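Local coordinates for protein cytochrome c' (Rhodopseudomonas palustris, PDB 1MQV) that carries a five-coordinate, high-spin heme c inside a four-helix bundle and probably takes part in electron transfer, although its exact role is unknown, at residues Ala10-Met15 / Asp80-Leu85; Glu17-Ile22 / Ala42-Asp47; Ala23-Gly28 / Gln34-Lys39. The protein carries 3 engineered substitutions. One frame throughout, in Å; residues are numbered along the deposited sequence.

Contact 1: Ala10-Met15 / Asp80-Leu85; sequences AILKQM and DLFAKL. With HEC (heme c), chain C.
Met15 and Leu85 reach toward each other, tip to tip: Met15 leaves the backbone with CG beside its own N (chi1 -89°) and bends twice more, whereas Leu85 sets CG anti to its N (chi1 173°), which carries CD2 inward. Met15 CE ends 4.0 Å from Leu85 CD2. The same methyl also lies at the edge of the Phe82 ring, near its plane, with CE 4.4 Å from Phe82 CE1. Leu12 CD2 lies at the same edge, at a similar distance. A flexible thioether suits a place where one methyl must fit between a ring edge, a branched leucine and the porphyrin.

The two helical segments run at 35° to each other, but their axes stay 15.2 Å apart. They therefore meet through long side chains alone, with the heme packed alongside, as expected when a four-helix bundle encloses a c-type heme. Leu12 covers the iron directly, its CD2 3.5 Å from FE, while CD1 rests on the porphyrin ring. The heme has no sixth ligand, and an aliphatic side chain suits this spot because it fills the space over the metal without offering a donor atom. Phe82 lies over the outer edge of pyrrole C, its ring nearly parallel to the porphyrin, with Phe82 CE1 3.5 Å from heme C3C. Over the centre of one face of the phenyl ring sits CBC, the terminal carbon of the heme's pyrrole C side chain, 3.4 Å above the plane, and Phe78 adds an edge-to-face ring contact. Leu51 touches Leu12, Met15 and Phe82, closing further apolar surface around them.

Contact 2: Glu17-Ile22 / Ala42-Asp47; sequences EATKPI and AAIADD
Ala18 and Ala43 face each other across two neighbouring helices of the four-helix bundle, which run nearly antiparallel at 155°, with their axes 10.0 Å apart. The methyls meet at Ala18 CB to Ala43 CB, 4.2 Å, and the CA atoms of this pair are the nearest in the contact. Alanine suits the spot because its small side chain lets the backbones draw close.

Ile44 fills the ground beside this pair. Its chi1 of -70° puts CG1 next to its own backbone N, and the chain then continues extended to CD1. As a result CG1 lies against Ala18 CB at 4.3 Å, while CD1 carries on to the methyl of Thr19. Its other branch, CG2, meets Leu85 of helix 75-95, and the side chain also touches Ala89, so one residue joins three helices.

Thr19 divides its work between two branches. With chi1 at 68°, OG1 is hydrogen-bonded to the carbonyl O of Gly16 in the preceding turn, which satisfies the hydroxyl within its own helix and leaves the methyl for apolar packing. Thr19 also touches the heme. Just beyond it, Pro21 has no amide hydrogen to bond to the turn before, and the helix kinks there. Ala18 O, in turn, is hydrogen-bonded to Ser40 OG of the other helix. Thr19 CG2 stands 4.3 Å from Ile44 CD1.

Contact 3: Ala23-Gly28 / Gln34-Lys39; sequences AAMLKG and QAVVQK
The 23-28 and 34-39 segments run antiparallel as the end of one helix and the start of the next, joined by a short loop: a helical hairpin at one end of the four-helix bundle. Their closest CA atoms, those of Met25 and Val37, are still 9.4 Å apart, so the backbones do not touch. Helix 4-27 finishes in a Schellman motif at Gly28, whose phi of 84° is positive, with two bonds back into the last turn, one of them Gly28 N to Met25 O at 2.9 Å. Glycine suits this position because a side chain at such backbone angles would press against the preceding carbonyl O. Where the next helix begins, Asp33 OD1 is hydrogen-bonded to Val36 N.

Met25 spans the separation alone. Its CG sits beside the backbone N (chi1 -79°), and beyond CG the chain is extended, which sends the sulfur and terminal methyl across to the other helix. They cross both valines obliquely, SD against Val37 and CE mainly against Val36. A long, unbranched, apolar side chain suits this reach, and the thioether adapts easily to the valine methyls it meets. The valines complement it: beta-branched and compact, they present methyls close to their own helix. On Val37 the branch used is CG2, the one anti to its carbonyl carbon.

Other parts of the chain complete the surroundings. Leu102 of helix 99-120 packs on Met25, while Ile96 and the engineered Trp32 touch Val37. This is apolar packing well away from the heme, with no hydrogen bond between the segments. The sulfur makes the closest approach, Met25 SD to Val37 CG2 at 3.6 Å, and the methyl follows with Met25 CE to Val36 CG1 at 3.8 Å.

In the fold
All three contacts draw on helix 4-27, and along the chain they are nested: contact 3 lies inside the loop closed by contact 2, which lies inside that of contact 1. The centre of contact 2 is about 9 Å from that of contact 1 and about 10 Å from that of contact 3. It touches both: Leu85 CD1 packs on Ile44 CG2 at 3.7 Å, and Pro21 CB on Val36 CG1 at 3.5 Å. Contacts 1 and 3 do not touch, their centres being about 18 Å apart. The heme lies against contact 1, reaches Thr19 of contact 2, and is about 13 Å from the side chain of Val37 in contact 3.

Contact 1: Ala10-Met15 / Asp80-Leu85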
loop_
_atom_site.group_PDB
_atom_site.type_symbol
_atom_site.label_atom_id
_atom_site.label_comp_id
_atom_site.label_asym_id
_atom_site.label_seq_id
_atom_site.Cartn_x
_atom_site.Cartn_y
_atom_site.Cartn_z
ATOM N N ALA A 10 -6.350 -10.027 -0.028
ATOM C CA ALA A 10 -7.200 -9.553 1.056
ATOM C C ALA A 10 -6.521 -8.367 1.753
ATOM O O ALA A 10 -7.160 -7.363 2.087
ATOM C CB ALA A 10 -7.465 -10.671 2.067
ATOM N N ILE A 11 -5.222 -8.482 1.952
ATOM C CA ILE A 11 -4.471 -7.401 2.606
ATOM C C ILE A 11 -4.406 -6.166 1.672
ATOM O O ILE A 11 -4.546 -5.036 2.135
ATOM C CB ILE A 11 -3.046 -7.849 2.959
ATOM C CG1 ILE A 11 -3.084 -8.847 4.126
ATOM C CG2 ILE A 11 -2.161 -6.609 3.300
ATOM C CD1 ILE A 11 -1.792 -9.677 4.230
ATOM N N LEU A 12 -4.192 -6.368 0.375
ATOM C CA LEU A 12 -4.111 -5.225 -0.544
ATOM C C LEU A 12 -5.482 -4.597 -0.707
ATOM O O LEU A 12 -5.594 -3.395 -0.924
ATOM C CB LEU A 12 -3.525 -5.640 -1.907
ATOM C CG LEU A 12 -2.060 -6.045 -1.819
ATOM C CD1 LEU A 12 -1.713 -7.021 -2.942
ATOM C CD2 LEU A 12 -1.173 -4.723 -1.945
ATOM N N LYS A 13 -6.545 -5.399 -0.597
ATOM C CA LYS A 13 -7.890 -4.836 -0.680
ATOM C C LYS A 13 -8.075 -3.906 0.517
ATOM O O LYS A 13 -8.634 -2.797 0.372
ATOM C CB LYS A 13 -8.948 -5.961 -0.681
ATOM C CG LYS A 13 -10.379 -5.468 -0.683
ATOM C CD LYS A 13 -11.333 -6.647 -0.950
ATOM C CE LYS A 13 -12.783 -6.281 -0.654
ATOM N NZ LYS A 13 -13.197 -5.014 -1.303
ATOM N N GLN A 14 -7.617 -4.337 1.695
ATOM C CA GLN A 14 -7.700 -3.495 2.902
ATOM C C GLN A 14 -6.894 -2.211 2.671
ATOM O O GLN A 14 -7.330 -1.123 3.067
ATOM C CB GLN A 14 -7.108 -4.176 4.166
ATOM C CG GLN A 14 -7.586 -5.577 4.500
ATOM C CD GLN A 14 -6.695 -6.232 5.556
ATOM O OE1 GLN A 14 -6.467 -7.452 5.539
ATOM N NE2 GLN A 14 -6.184 -5.419 6.484
ATOM N N MET A 15 -5.718 -2.330 2.049
ATOM C CA MET A 15 -4.903 -1.129 1.817
ATOM C C MET A 15 -5.704 -0.166 0.954
ATOM O O MET A 15 -5.754 1.041 1.234
ATOM C CB MET A 15 -3.569 -1.481 1.131
ATOM C CG MET A 15 -2.423 -1.817 2.058
ATOM S SD MET A 15 -0.876 -0.908 1.641
ATOM C CE MET A 15 -0.225 -2.017 0.526
ATOM N N ASP A 80 11.727 -4.065 -1.436
ATOM C CA ASP A 80 12.093 -2.756 -0.912
ATOM C C ASP A 80 11.065 -1.640 -1.170
ATOM O O ASP A 80 11.037 -0.640 -0.432
ATOM C CB ASP A 80 13.470 -2.363 -1.465
ATOM C CG ASP A 80 14.598 -3.273 -0.919
ATOM O OD1 ASP A 80 14.326 -4.199 -0.126
ATOM O OD2 ASP A 80 15.777 -3.075 -1.265
ATOM N N LEU A 81 10.212 -1.814 -2.180
ATOM C CA LEU A 81 9.203 -0.802 -2.482
ATOM C C LEU A 81 8.144 -0.949 -1.387
ATOM O O LEU A 81 7.483 0.015 -1.024
ATOM C CB LEU A 81 8.568 -1.009 -3.877
ATOM C CG LEU A 81 8.345 0.213 -4.782
ATOM C CD1 LEU A 81 7.802 1.399 -3.980
ATOM C CD2 LEU A 81 9.688 0.589 -5.414
ATOM N N PHE A 82 7.930 -2.165 -0.879
ATOM C CA PHE A 82 6.955 -2.264 0.193
ATOM C C PHE A 82 7.588 -1.643 1.442
ATOM O O PHE A 82 6.902 -1.011 2.255
ATOM C CB PHE A 82 6.580 -3.703 0.522
ATOM C CG PHE A 82 5.520 -4.254 -0.356
ATOM C CD1 PHE A 82 4.239 -3.705 -0.359
ATOM C CD2 PHE A 82 5.769 -5.388 -1.116
ATOM C CE1 PHE A 82 3.216 -4.281 -1.094
ATOM C CE2 PHE A 82 4.745 -5.971 -1.856
ATOM C CZ PHE A 82 3.473 -5.421 -1.841
ATOM N N ALA A 83 8.893 -1.836 1.610
ATOM C CA ALA A 83 9.557 -1.268 2.790
ATOM C C ALA A 83 9.497 0.258 2.682
ATOM O O ALA A 83 9.379 0.962 3.718
ATOM C CB ALA A 83 10.990 -1.707 2.881
ATOM N N LYS A 84 9.611 0.758 1.457
ATOM C CA LYS A 84 9.532 2.209 1.222
ATOM C C LYS A 84 8.141 2.727 1.600
ATOM O O LYS A 84 7.989 3.722 2.298
ATOM C CB LYS A 84 9.854 2.534 -0.251
ATOM C CG LYS A 84 9.672 3.992 -0.652
ATOM C CD LYS A 84 10.295 4.285 -2.012
ATOM C CE LYS A 84 10.030 5.730 -2.403
ATOM N NZ LYS A 84 10.390 5.957 -3.795
ATOM N N LEU A 85 7.100 2.012 1.198
ATOM C CA LEU A 85 5.774 2.461 1.546
ATOM C C LEU A 85 5.544 2.381 3.042
ATOM O O LEU A 85 4.916 3.256 3.619
ATOM C CB LEU A 85 4.717 1.630 0.765
ATOM C CG LEU A 85 3.253 1.894 1.161
ATOM C CD1 LEU A 85 2.795 3.402 0.951
ATOM C CD2 LEU A 85 2.423 0.915 0.280
HETATM FE FE HEC C . -1.179 -2.680 -4.745
HETATM C CHA HEC C . -3.059 -5.250 -5.838
HETATM C CHB HEC C . -4.002 -1.123 -3.600
HETATM C CHC HEC C . 0.707 -0.490 -2.983
HETATM C CHD HEC C . 1.776 -4.466 -5.503
HETATM N NA HEC C . -3.189 -3.111 -4.735
HETATM C C1A HEC C . -3.736 -4.247 -5.248
HETATM C C2A HEC C . -5.140 -4.197 -5.069
HETATM C C3A HEC C . -5.467 -2.989 -4.443
HETATM C C4A HEC C . -4.193 -2.335 -4.242
HETATM C CMA HEC C . -6.753 -2.347 -4.029
HETATM C CAA HEC C . -6.128 -5.243 -5.568
HETATM C CBA HEC C . -6.323 -6.298 -4.503
HETATM C CGA HEC C . -7.456 -7.266 -4.871
HETATM O O1A HEC C . -8.552 -7.095 -4.329
HETATM O O2A HEC C . -7.229 -8.174 -5.694
HETATM N NB HEC C . -1.562 -1.159 -3.596
HETATM C C1B HEC C . -2.771 -0.548 -3.313
HETATM C C2B HEC C . -2.626 0.742 -2.604
HETATM C C3B HEC C . -1.308 0.924 -2.439
HETATM C C4B HEC C . -0.644 -0.278 -3.023
HETATM C CMB HEC C . -3.824 1.662 -2.215
HETATM C CAB HEC C . -0.612 2.053 -1.825
HETATM C CBB HEC C . -0.949 2.583 -0.570
HETATM N NC HEC C . 0.782 -2.564 -4.278
HETATM C C1C HEC C . 1.412 -1.558 -3.547
HETATM C C2C HEC C . 2.817 -1.706 -3.550
HETATM C C3C HEC C . 3.173 -2.812 -4.278
HETATM C C4C HEC C . 1.846 -3.330 -4.733
HETATM C CMC HEC C . 3.832 -0.652 -2.992
HETATM C CAC HEC C . 4.449 -3.387 -4.676
HETATM C CBC HEC C . 5.630 -3.084 -3.853
HETATM N ND HEC C . -0.676 -4.487 -5.527
HETATM C C1D HEC C . 0.526 -5.036 -5.893
HETATM C C2D HEC C . 0.350 -6.297 -6.645
HETATM C C3D HEC C . -1.010 -6.478 -6.724
HETATM C C4D HEC C . -1.656 -5.375 -6.014
HETATM C CMD HEC C . 1.539 -7.254 -6.953
HETATM C CAD HEC C . -1.704 -7.764 -7.380
HETATM C CBD HEC C . -1.931 -8.730 -6.178
HETATM C CGD HEC C . -2.394 -10.092 -6.688
HETATM O O1D HEC C . -3.272 -10.062 -7.563
HETATM O O2D HEC C . -1.881 -11.133 -6.232
#

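Contact 2: Glu17-Ile22 / Ala42-Asp47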
loop_
_atom_site.group_PDB
_atom_site.type_symbol
_atom_site.label_atom_id
_atom_site.label_comp_id
_atom_site.label_asym_id
_atom_site.label_seq_id
_atom_site.Cartn_x
_atom_site.Cartn_y
_atom_site.Cartn_z
ATOM N N GLU A 17 -8.986 0.088 0.709
ATOM C CA GLU A 17 -10.025 0.697 1.540
ATOM C C GLU A 17 -9.452 1.768 2.492
ATOM O O GLU A 17 -10.108 2.764 2.766
ATOM C CB GLU A 17 -10.711 -0.393 2.352
ATOM C CG GLU A 17 -11.396 -1.356 1.410
ATOM C CD GLU A 17 -11.789 -2.671 2.053
ATOM O OE1 GLU A 17 -10.977 -3.239 2.824
ATOM O OE2 GLU A 17 -12.908 -3.147 1.764
ATOM N N ALA A 18 -8.245 1.567 3.007
ATOM C CA ALA A 18 -7.678 2.583 3.924
ATOM C C ALA A 18 -7.440 3.910 3.212
ATOM O O ALA A 18 -7.398 4.954 3.873
ATOM C CB ALA A 18 -6.349 2.091 4.565
ATOM N N THR A 19 -7.248 3.889 1.895
ATOM C CA THR A 19 -7.026 5.164 1.193
ATOM C C THR A 19 -8.340 5.886 0.914
ATOM O O THR A 19 -8.340 7.083 0.663
ATOM C CB THR A 19 -6.287 5.028 -0.181
ATOM O OG1 THR A 19 -7.143 4.345 -1.114
ATOM C CG2 THR A 19 -4.995 4.271 -0.034
ATOM N N LYS A 20 -9.465 5.183 0.961
ATOM C CA LYS A 20 -10.728 5.850 0.674
ATOM C C LYS A 20 -11.080 7.103 1.524
ATOM O O LYS A 20 -11.409 8.162 0.958
ATOM C CB LYS A 20 -11.881 4.838 0.678
ATOM C CG LYS A 20 -11.767 3.767 -0.414
ATOM C CD LYS A 20 -13.148 3.125 -0.674
ATOM C CE LYS A 20 -13.086 1.913 -1.604
ATOM N NZ LYS A 20 -12.548 0.688 -0.934
ATOM N N PRO A 21 -11.012 7.024 2.862
ATOM C CA PRO A 21 -11.345 8.228 3.643
ATOM C C PRO A 21 -10.354 9.359 3.365
ATOM O O PRO A 21 -10.696 10.534 3.456
ATOM C CB PRO A 21 -11.228 7.773 5.111
ATOM C CG PRO A 21 -11.137 6.345 5.081
ATOM C CD PRO A 21 -10.589 5.924 3.748
ATOM N N ILE A 22 -9.107 9.006 3.087
ATOM C CA ILE A 22 -8.116 10.046 2.789
ATOM C C ILE A 22 -8.493 10.729 1.466
ATOM O O ILE A 22 -8.505 11.954 1.375
ATOM C CB ILE A 22 -6.702 9.454 2.693
ATOM C CG1 ILE A 22 -6.203 9.133 4.118
ATOM C CG2 ILE A 22 -5.729 10.478 2.036
ATOM C CD1 ILE A 22 -4.983 8.247 4.140
ATOM N N ALA A 42 -1.628 3.793 9.579
ATOM C CA ALA A 42 -1.117 2.681 10.368
ATOM C C ALA A 42 -1.418 1.384 9.610
ATOM O O ALA A 42 -0.575 0.489 9.545
ATOM C CB ALA A 42 -1.777 2.675 11.753
ATOM N N ALA A 43 -2.596 1.302 9.000
ATOM C CA ALA A 43 -2.962 0.079 8.249
ATOM C C ALA A 43 -2.052 -0.099 7.062
ATOM O O ALA A 43 -1.557 -1.206 6.801
ATOM C CB ALA A 43 -4.360 0.153 7.764
ATOM N N ILE A 44 -1.825 0.994 6.330
ATOM C CA ILE A 44 -0.931 0.948 5.171
ATOM C C ILE A 44 0.445 0.467 5.636
ATOM O O ILE A 44 1.033 -0.426 5.009
ATOM C CB ILE A 44 -0.857 2.359 4.476
ATOM C CG1 ILE A 44 -2.180 2.664 3.786
ATOM C CG2 ILE A 44 0.300 2.404 3.451
ATOM C CD1 ILE A 44 -2.323 4.159 3.365
ATOM N N ALA A 45 0.961 1.011 6.740
ATOM C CA ALA A 45 2.297 0.605 7.208
ATOM C C ALA A 45 2.336 -0.859 7.630
ATOM O O ALA A 45 3.260 -1.579 7.271
ATOM C CB ALA A 45 2.784 1.492 8.375
ATOM N N ASP A 46 1.351 -1.289 8.410
ATOM C CA ASP A 46 1.291 -2.686 8.836
ATOM C C ASP A 46 1.132 -3.666 7.652
ATOM O O ASP A 46 1.773 -4.732 7.637
ATOM C CB ASP A 46 0.136 -2.888 9.830
ATOM C CG ASP A 46 0.380 -2.180 11.160
ATOM O OD1 ASP A 46 1.557 -1.920 11.491
ATOM O OD2 ASP A 46 -0.605 -1.895 11.880
ATOM N N ASP A 47 0.280 -3.327 6.683
ATOM C CA ASP A 47 0.058 -4.201 5.514
ATOM C C ASP A 47 1.336 -4.317 4.723
ATOM O O ASP A 47 1.693 -5.396 4.253
ATOM C CB ASP A 47 -1.052 -3.665 4.607
ATOM C CG ASP A 47 -2.416 -3.645 5.288
ATOM O OD1 ASP A 47 -2.597 -4.346 6.304
ATOM O OD2 ASP A 47 -3.302 -2.925 4.799
#

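Contact 3: Ala23-Gly28 / Gln34-Lys39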
loop_
_atom_site.group_PDB
_atom_site.type_symbol
_atom_site.label_atom_id
_atom_site.label_comp_id
_atom_site.label_asym_id
_atom_site.label_seq_id
_atom_site.Cartn_x
_atom_site.Cartn_y
_atom_site.Cartn_z
ATOM N N ALA A 23 -8.841 9.945 0.459
ATOM C CA ALA A 23 -9.240 10.530 -0.809
ATOM C C ALA A 23 -10.483 11.408 -0.594
ATOM O O ALA A 23 -10.612 12.459 -1.203
ATOM C CB ALA A 23 -9.542 9.430 -1.854
ATOM N N ALA A 24 -11.405 10.983 0.257
ATOM C CA ALA A 24 -12.623 11.772 0.494
ATOM C C ALA A 24 -12.308 13.130 1.133
ATOM O O ALA A 24 -12.931 14.167 0.829
ATOM C CB ALA A 24 -13.621 10.951 1.360
ATOM N N MET A 25 -11.336 13.142 2.025
ATOM C CA MET A 25 -10.938 14.402 2.634
ATOM C C MET A 25 -10.269 15.284 1.580
ATOM O O MET A 25 -10.567 16.473 1.488
ATOM C CB MET A 25 -9.968 14.151 3.787
ATOM C CG MET A 25 -10.646 13.707 5.054
ATOM S SD MET A 25 -9.459 13.097 6.254
ATOM C CE MET A 25 -10.537 11.900 7.164
ATOM N N LEU A 26 -9.377 14.706 0.772
ATOM C CA LEU A 26 -8.680 15.499 -0.236
ATOM C C LEU A 26 -9.695 16.107 -1.212
ATOM O O LEU A 26 -9.504 17.207 -1.698
ATOM C CB LEU A 26 -7.687 14.646 -0.975
ATOM C CG LEU A 26 -6.507 14.160 -0.153
ATOM C CD1 LEU A 26 -5.751 13.186 -1.030
ATOM C CD2 LEU A 26 -5.604 15.334 0.287
ATOM N N LYS A 27 -10.767 15.376 -1.493
ATOM C CA LYS A 27 -11.819 15.873 -2.387
ATOM C C LYS A 27 -12.739 16.910 -1.737
ATOM O O LYS A 27 -13.483 17.614 -2.425
ATOM C CB LYS A 27 -12.666 14.698 -2.889
ATOM C CG LYS A 27 -12.000 13.958 -4.031
ATOM C CD LYS A 27 -12.442 12.523 -4.124
ATOM C CE LYS A 27 -13.768 12.385 -4.785
ATOM N NZ LYS A 27 -14.219 10.971 -4.690
ATOM N N GLY A 28 -12.688 17.019 -0.418
ATOM C CA GLY A 28 -13.553 17.967 0.271
ATOM C C GLY A 28 -14.943 17.386 0.521
ATOM O O GLY A 28 -15.883 18.096 0.895
ATOM N N GLN A 34 -8.355 13.636 12.274
ATOM C CA GLN A 34 -6.996 13.158 12.498
ATOM C C GLN A 34 -6.898 11.669 12.828
ATOM O O GLN A 34 -6.002 10.972 12.349
ATOM C CB GLN A 34 -6.277 13.964 13.588
ATOM C CG GLN A 34 -4.942 13.326 13.945
ATOM C CD GLN A 34 -3.862 14.308 14.359
ATOM O OE1 GLN A 34 -2.671 14.031 14.190
ATOM N NE2 GLN A 34 -4.264 15.450 14.916
ATOM N N ALA A 35 -7.847 11.183 13.618
ATOM C CA ALA A 35 -7.871 9.785 14.019
ATOM C C ALA A 35 -8.054 8.845 12.812
ATOM O O ALA A 35 -7.399 7.795 12.725
ATOM C CB ALA A 35 -9.001 9.576 15.037
ATOM N N VAL A 36 -8.972 9.199 11.915
ATOM C CA VAL A 36 -9.214 8.384 10.720
ATOM C C VAL A 36 -7.958 8.304 9.863
ATOM O O VAL A 36 -7.640 7.264 9.317
ATOM C CB VAL A 36 -10.360 8.987 9.842
ATOM C CG1 VAL A 36 -10.389 8.287 8.445
ATOM C CG2 VAL A 36 -11.706 8.830 10.571
ATOM N N VAL A 37 -7.256 9.428 9.731
ATOM C CA VAL A 37 -6.038 9.471 8.932
ATOM C C VAL A 37 -4.947 8.628 9.572
ATOM O O VAL A 37 -4.278 7.848 8.895
ATOM C CB VAL A 37 -5.593 10.925 8.776
ATOM C CG1 VAL A 37 -4.252 11.001 8.124
ATOM C CG2 VAL A 37 -6.600 11.638 7.929
ATOM N N GLN A 38 -4.785 8.746 10.889
ATOM C CA GLN A 38 -3.790 7.944 11.610
ATOM C C GLN A 38 -4.096 6.456 11.459
ATOM O O GLN A 38 -3.187 5.618 11.305
ATOM C CB GLN A 38 -3.829 8.295 13.077
ATOM C CG GLN A 38 -3.009 9.502 13.413
ATOM C CD GLN A 38 -1.517 9.225 13.248
ATOM O OE1 GLN A 38 -0.969 9.345 12.156
ATOM N NE2 GLN A 38 -0.862 8.825 14.336
ATOM N N LYS A 39 -5.383 6.130 11.520
ATOM C CA LYS A 39 -5.799 4.720 11.387
ATOM C C LYS A 39 -5.425 4.163 9.991
ATOM O O LYS A 39 -4.894 3.044 9.867
ATOM C CB LYS A 39 -7.296 4.627 11.643
ATOM C CG LYS A 39 -7.943 3.250 11.463
ATOM C CD LYS A 39 -9.407 3.344 11.798
ATOM C CE LYS A 39 -10.141 2.036 11.507
ATOM N NZ LYS A 39 -9.755 0.960 12.441
#